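PDB 6PTM: uncharacterized protein from Bacteroides ovatus CL02T12C04, which probably acts as an exo-carrageenase of glycoside hydrolase family 42, releasing sugar units from the ends of carrageenan chains. Local coordinates for residues N423-C428 and V448-A453; M473-K478 and Q505-C510. All blocks are in the same frame, centred on the assembly; numbering follows the deposited sequence.

Interaction 1 (N423-C428 and V448-A453); sequences NDASSC and VEICMA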
loop_
_atom_site.group_PDB
_atom_site.type_symbol
_atom_site.label_atom_id
_atom_site.label_comp_id
_atom_site.label_asym_id
_atom_site.label_seq_id
_atom_site.Cartn_x
_atom_site.Cartn_y
_atom_site.Cartn_z
ATOM N N ASN A 423 -2.799 0.198 4.705
ATOM C CA ASN A 423 -2.988 -0.843 3.668
ATOM C C ASN A 423 -2.006 -1.985 3.931
ATOM O O ASN A 423 -1.136 -1.827 4.755
ATOM C CB ASN A 423 -2.761 -0.313 2.252
ATOM C CG ASN A 423 -1.395 0.307 2.063
ATOM O OD1 ASN A 423 -0.423 -0.402 1.798
ATOM N ND2 ASN A 423 -1.281 1.603 2.203
ATOM N N ASP A 424 -2.133 -3.070 3.175
ATOM C CA ASP A 424 -1.113 -4.158 3.091
ATOM C C ASP A 424 -0.941 -4.475 1.606
ATOM O O ASP A 424 -1.177 -5.611 1.188
ATOM C CB ASP A 424 -1.440 -5.313 4.032
ATOM C CG ASP A 424 -2.572 -6.217 3.601
ATOM O OD1 ASP A 424 -3.493 -5.731 2.941
ATOM O OD2 ASP A 424 -2.518 -7.409 3.951
ATOM N N ALA A 425 -0.566 -3.451 0.849
ATOM C CA ALA A 425 -0.299 -3.544 -0.604
ATOM C C ALA A 425 0.617 -4.723 -0.851
ATOM O O ALA A 425 1.610 -4.864 -0.084
ATOM C CB ALA A 425 0.313 -2.286 -1.160
ATOM N N SER A 426 0.247 -5.521 -1.866
ATOM C CA SER A 426 1.029 -6.619 -2.484
ATOM C C SER A 426 1.580 -6.153 -3.832
ATOM O O SER A 426 0.920 -5.322 -4.508
ATOM C CB SER A 426 0.206 -7.861 -2.740
ATOM O OG SER A 426 -0.300 -8.395 -1.538
ATOM N N SER A 427 2.708 -6.737 -4.228
ATOM C CA SER A 427 3.265 -6.641 -5.596
ATOM C C SER A 427 3.680 -8.053 -6.053
ATOM O O SER A 427 2.817 -8.865 -6.380
ATOM C CB SER A 427 4.389 -5.623 -5.639
ATOM O OG SER A 427 5.419 -5.954 -4.708
ATOM N N CYS A 428 4.966 -8.349 -6.045
ATOM C CA CYS A 428 5.510 -9.701 -6.315
ATOM C C CYS A 428 5.323 -10.096 -7.793
ATOM O O CYS A 428 4.664 -9.351 -8.583
ATOM C CB CYS A 428 4.916 -10.732 -5.359
ATOM S SG CYS A 428 5.521 -10.525 -3.663
ATOM N N VAL A 448 0.352 -2.588 -9.795
ATOM C CA VAL A 448 -0.933 -1.827 -9.855
ATOM C C VAL A 448 -1.273 -1.275 -8.455
ATOM O O VAL A 448 -1.704 -0.112 -8.381
ATOM C CB VAL A 448 -2.092 -2.657 -10.457
ATOM C CG1 VAL A 448 -3.400 -1.909 -10.375
ATOM C CG2 VAL A 448 -1.847 -2.999 -11.918
ATOM N N GLU A 449 -1.092 -2.057 -7.386
ATOM C CA GLU A 449 -1.411 -1.581 -6.014
ATOM C C GLU A 449 -0.452 -0.453 -5.580
ATOM O O GLU A 449 -0.955 0.618 -5.128
ATOM C CB GLU A 449 -1.431 -2.760 -5.060
ATOM C CG GLU A 449 -2.541 -3.726 -5.389
ATOM C CD GLU A 449 -2.590 -4.919 -4.460
ATOM O OE1 GLU A 449 -2.287 -4.758 -3.243
ATOM O OE2 GLU A 449 -2.896 -5.993 -4.972
ATOM N N ILE A 450 0.874 -0.635 -5.680
ATOM C CA ILE A 450 1.847 0.382 -5.166
ATOM C C ILE A 450 1.922 1.624 -6.075
ATOM O O ILE A 450 2.471 2.640 -5.613
ATOM C CB ILE A 450 3.233 -0.228 -4.931
ATOM C CG1 ILE A 450 3.858 -0.830 -6.189
ATOM C CG2 ILE A 450 3.191 -1.232 -3.782
ATOM C CD1 ILE A 450 5.320 -1.215 -5.981
ATOM N N CYS A 451 1.472 1.557 -7.332
ATOM C CA CYS A 451 1.396 2.740 -8.221
ATOM C C CYS A 451 -0.039 3.302 -8.218
ATOM O O CYS A 451 -0.279 4.351 -7.618
ATOM C CB CYS A 451 1.890 2.427 -9.621
ATOM S SG CYS A 451 3.674 2.091 -9.670
ATOM N N MET A 452 -0.995 2.586 -8.785
ATOM C CA MET A 452 -2.349 3.146 -9.037
ATOM C C MET A 452 -3.150 3.251 -7.742
ATOM O O MET A 452 -3.687 4.319 -7.531
ATOM C CB MET A 452 -3.145 2.339 -10.054
ATOM C CG MET A 452 -4.330 3.118 -10.523
ATOM S SD MET A 452 -5.201 2.281 -11.868
ATOM C CE MET A 452 -6.053 0.979 -10.978
ATOM N N ALA A 453 -3.203 2.236 -6.880
ATOM C CA ALA A 453 -3.985 2.342 -5.615
ATOM C C ALA A 453 -3.363 3.405 -4.672
ATOM O O ALA A 453 -4.119 4.185 -4.068
ATOM C CB ALA A 453 -4.110 1.003 -4.942
HETATM O O HOH W 1 1.449 -3.506 -6.559
#
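In the (beta/alpha)8 barrel of this glycosidase, Ala425 and Ser426, in the loop that leaves the sixth barrel strand, 421-423, pack on Glu449 and Ile450 near the amino end of helix 448-460. One hydrogen bond carries the contact: Ser426 N donates to Glu449 OE1 at 3.0 Å, nearly straight (168°), but arriving from above the carboxylate, 49° out of its plane. The Glu449 chain reaches this far because CG stands beside its own backbone N (chi1 -65°) and the chain then runs extended. Ala425, having only a methyl group, lets OE1 of Glu449 come to 3.5 Å from its CA, while its CB rests on CG2 of Ile450 at 4.0 Å, a small apolar patch beside the polar bond. The carbonyl O of Ser426 accepts a hydrogen bond from water 1 (2.8 Å), which in turn takes the N-H of Ile450 at 3.1 Å. Behind Ala425 the loop is folded by an Asx turn, Asn423 OD1 accepting from Ala425 N at 3.2 Å in the carbonyl plane, on a lone pair; Tyr454 shares that oxygen. With a leucine here instead of Glu449, the N-H of Ser426 would probably be left without its acceptor and the loop tied to the helix mainly by the water bridge and the Ala425 methyl. Glu449 OE1 thus takes one straight bond from the loop, while Ser426 O, 3.5 Å from OE1 and also an acceptor, adds none and is served by water 1.

Interaction 2 (M473-K478 and Q505-C510); sequences MLSTGK and QTWYWC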
loop_
_atom_site.group_PDB
_atom_site.type_symbol
_atom_site.label_atom_id
_atom_site.label_comp_id
_atom_site.label_asym_id
_atom_site.label_seq_id
_atom_site.Cartn_x
_atom_site.Cartn_y
_atom_site.Cartn_z
ATOM N N MET A 473 5.261 -7.004 -0.682
ATOM C CA MET A 473 6.121 -6.694 -1.868
ATOM C C MET A 473 7.285 -7.680 -1.994
ATOM O O MET A 473 8.016 -7.559 -2.999
ATOM C CB MET A 473 6.660 -5.262 -1.797
ATOM C CG MET A 473 5.550 -4.225 -1.938
ATOM S SD MET A 473 5.596 -2.922 -0.668
ATOM C CE MET A 473 7.096 -2.108 -1.221
ATOM N N LEU A 474 7.452 -8.640 -1.068
ATOM C CA LEU A 474 8.533 -9.673 -1.172
ATOM C C LEU A 474 7.929 -11.075 -1.388
ATOM O O LEU A 474 8.438 -11.760 -2.268
ATOM C CB LEU A 474 9.446 -9.635 0.061
ATOM C CG LEU A 474 10.091 -8.274 0.335
ATOM C CD1 LEU A 474 10.921 -8.330 1.604
ATOM C CD2 LEU A 474 10.928 -7.817 -0.861
ATOM N N SER A 475 6.914 -11.490 -0.609
ATOM C CA SER A 475 6.225 -12.800 -0.780
ATOM C C SER A 475 4.712 -12.686 -0.514
ATOM O O SER A 475 4.255 -11.749 0.217
ATOM C CB SER A 475 6.875 -13.894 0.080
ATOM O OG SER A 475 6.715 -13.620 1.462
ATOM N N THR A 476 3.972 -13.630 -1.098
ATOM C CA THR A 476 2.519 -13.885 -0.879
ATOM C C THR A 476 2.266 -15.406 -0.808
ATOM O O THR A 476 3.234 -16.200 -1.021
ATOM C CB THR A 476 1.686 -13.253 -2.008
ATOM O OG1 THR A 476 1.874 -13.991 -3.222
ATOM C CG2 THR A 476 2.008 -11.786 -2.238
ATOM N N GLY A 477 1.009 -15.801 -0.583
ATOM C CA GLY A 477 0.531 -17.189 -0.752
ATOM C C GLY A 477 0.697 -17.681 -2.185
ATOM O O GLY A 477 0.840 -18.888 -2.374
ATOM N N LYS A 478 0.701 -16.789 -3.176
ATOM C CA LYS A 478 0.659 -17.140 -4.624
ATOM C C LYS A 478 2.071 -17.106 -5.235
ATOM O O LYS A 478 2.253 -17.730 -6.321
ATOM C CB LYS A 478 -0.288 -16.179 -5.362
ATOM C CG LYS A 478 -1.549 -15.791 -4.582
ATOM N N GLN A 505 5.753 -2.502 7.890
ATOM C CA GLN A 505 6.038 -3.746 8.639
ATOM C C GLN A 505 5.978 -4.850 7.591
ATOM O O GLN A 505 4.841 -5.163 7.185
ATOM C CB GLN A 505 5.043 -3.977 9.773
ATOM C CG GLN A 505 5.466 -5.164 10.623
ATOM C CD GLN A 505 4.548 -5.426 11.785
ATOM O OE1 GLN A 505 3.323 -5.331 11.680
ATOM N NE2 GLN A 505 5.153 -5.750 12.904
ATOM N N THR A 506 7.120 -5.372 7.131
ATOM C CA THR A 506 7.168 -6.307 5.979
ATOM C C THR A 506 6.800 -7.733 6.430
ATOM O O THR A 506 7.293 -8.170 7.494
ATOM C CB THR A 506 8.526 -6.275 5.282
ATOM O OG1 THR A 506 8.809 -4.929 4.863
ATOM C CG2 THR A 506 8.570 -7.266 4.136
ATOM N N TRP A 507 5.971 -8.425 5.652
ATOM C CA TRP A 507 5.705 -9.886 5.829
ATOM C C TRP A 507 6.913 -10.686 5.323
ATOM O O TRP A 507 7.239 -10.606 4.143
ATOM C CB TRP A 507 4.434 -10.287 5.072
ATOM C CG TRP A 507 4.091 -11.747 5.137
ATOM C CD1 TRP A 507 4.440 -12.707 4.229
ATOM C CD2 TRP A 507 3.323 -12.425 6.159
ATOM N NE1 TRP A 507 3.937 -13.922 4.607
ATOM C CE2 TRP A 507 3.257 -13.786 5.787
ATOM C CE3 TRP A 507 2.695 -12.031 7.353
ATOM C CZ2 TRP A 507 2.543 -14.731 6.529
ATOM C CZ3 TRP A 507 1.985 -12.967 8.086
ATOM C CH2 TRP A 507 1.926 -14.299 7.684
ATOM N N TYR A 508 7.612 -11.451 6.178
ATOM C CA TYR A 508 7.466 -11.543 7.635
ATOM C C TYR A 508 8.715 -12.208 8.241
ATOM O O TYR A 508 9.443 -12.910 7.552
ATOM C CB TYR A 508 6.235 -12.331 8.111
ATOM C CG TYR A 508 6.157 -13.812 7.786
ATOM C CD1 TYR A 508 5.425 -14.670 8.601
ATOM C CD2 TYR A 508 6.726 -14.348 6.634
ATOM C CE1 TYR A 508 5.281 -16.020 8.299
ATOM C CE2 TYR A 508 6.602 -15.693 6.328
ATOM C CZ TYR A 508 5.865 -16.533 7.150
ATOM O OH TYR A 508 5.732 -17.857 6.817
ATOM N N TRP A 509 8.972 -11.944 9.515
ATOM C CA TRP A 509 10.155 -12.488 10.225
ATOM C C TRP A 509 9.671 -13.572 11.180
ATOM O O TRP A 509 9.526 -13.314 12.390
ATOM C CB TRP A 509 10.926 -11.383 10.926
ATOM C CG TRP A 509 12.292 -11.762 11.423
ATOM C CD1 TRP A 509 12.639 -12.758 12.295
ATOM C CD2 TRP A 509 13.506 -11.047 11.126
ATOM N NE1 TRP A 509 13.989 -12.717 12.550
ATOM C CE2 TRP A 509 14.544 -11.672 11.859
ATOM C CE3 TRP A 509 13.802 -9.936 10.315
ATOM C CZ2 TRP A 509 15.860 -11.220 11.797
ATOM C CZ3 TRP A 509 15.106 -9.496 10.254
ATOM C CH2 TRP A 509 16.113 -10.130 10.989
ATOM N N CYS A 510 9.375 -14.726 10.600
ATOM C CA CYS A 510 8.805 -15.887 11.321
ATOM C C CYS A 510 9.925 -16.675 12.017
ATOM O O CYS A 510 9.582 -17.474 12.888
ATOM C CB CYS A 510 8.020 -16.777 10.369
ATOM S SG CYS A 510 6.890 -17.878 11.252
HETATM O O HOH W 2 6.521 -9.361 1.787
HETATM O O HOH W 3 5.248 -15.622 2.459
#
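At the carboxyl ends of the seventh and eighth barrel strands, Leu474 and Ser475, in the loop after strand 466-471, meet Thr506, the last residue of strand 503-506, and Trp507 just after it. CD1 of Leu474 touches CG2 of Thr506 at 3.6 Å, the two side chains crossing at about a right angle. Threonine suits this place because its two branches part company: CG2, anti to the backbone N, takes the leucine, while OG1 bonds to Tyr493. Next to it, Ser475 OG comes to the edge of the indole in its plane, 3.7 Å from Trp507 CD1. Water 3 joins the same two groups, lying 2.7 Å from Ser475 OG and accepting from Trp507 NE1 at 3.0 Å. A second bridge, water 2, accepts from Leu474 N and donates to Trp507 O at 2.8 Å, so water supplies all the hydrogen bonding between the segments. The peptide bond between Trp507 and Tyr508 is cis, and the phenol ring folds back over one indole face, with Tyr508 CG 3.5 Å above its plane. A tryptophan followed by a non-prolyl cis peptide at the end of the eighth strand is a recurring feature of clan GH-A glycosidases.

In the fold
Both contacts sit at the carboxyl ends of neighbouring barrel strands, the sixth to the eighth, where glycosidases of this fold have their active site. Interactions 1 and 2 lie about 13 Å apart, centre to centre. They touch directly: Ser427 OG lies 3.0 Å from Met473 CA, and Cys428 SG packs 3.4 Å from Leu474 C. Tyr488 OH bonds to Ser427 OG and Cys428 N of interaction 1 and to Met473 O of interaction 2. His472 bonds through its backbone to Ala425 and Ser427, while its ring meets Trp507. Asp424, whose CB points away from helix 448-460, lies close to Glu293 and touches Glu470; these follow the fourth strand and end the seventh, positions consistent with the acid/base and nucleophile of clan GH-A enzymes.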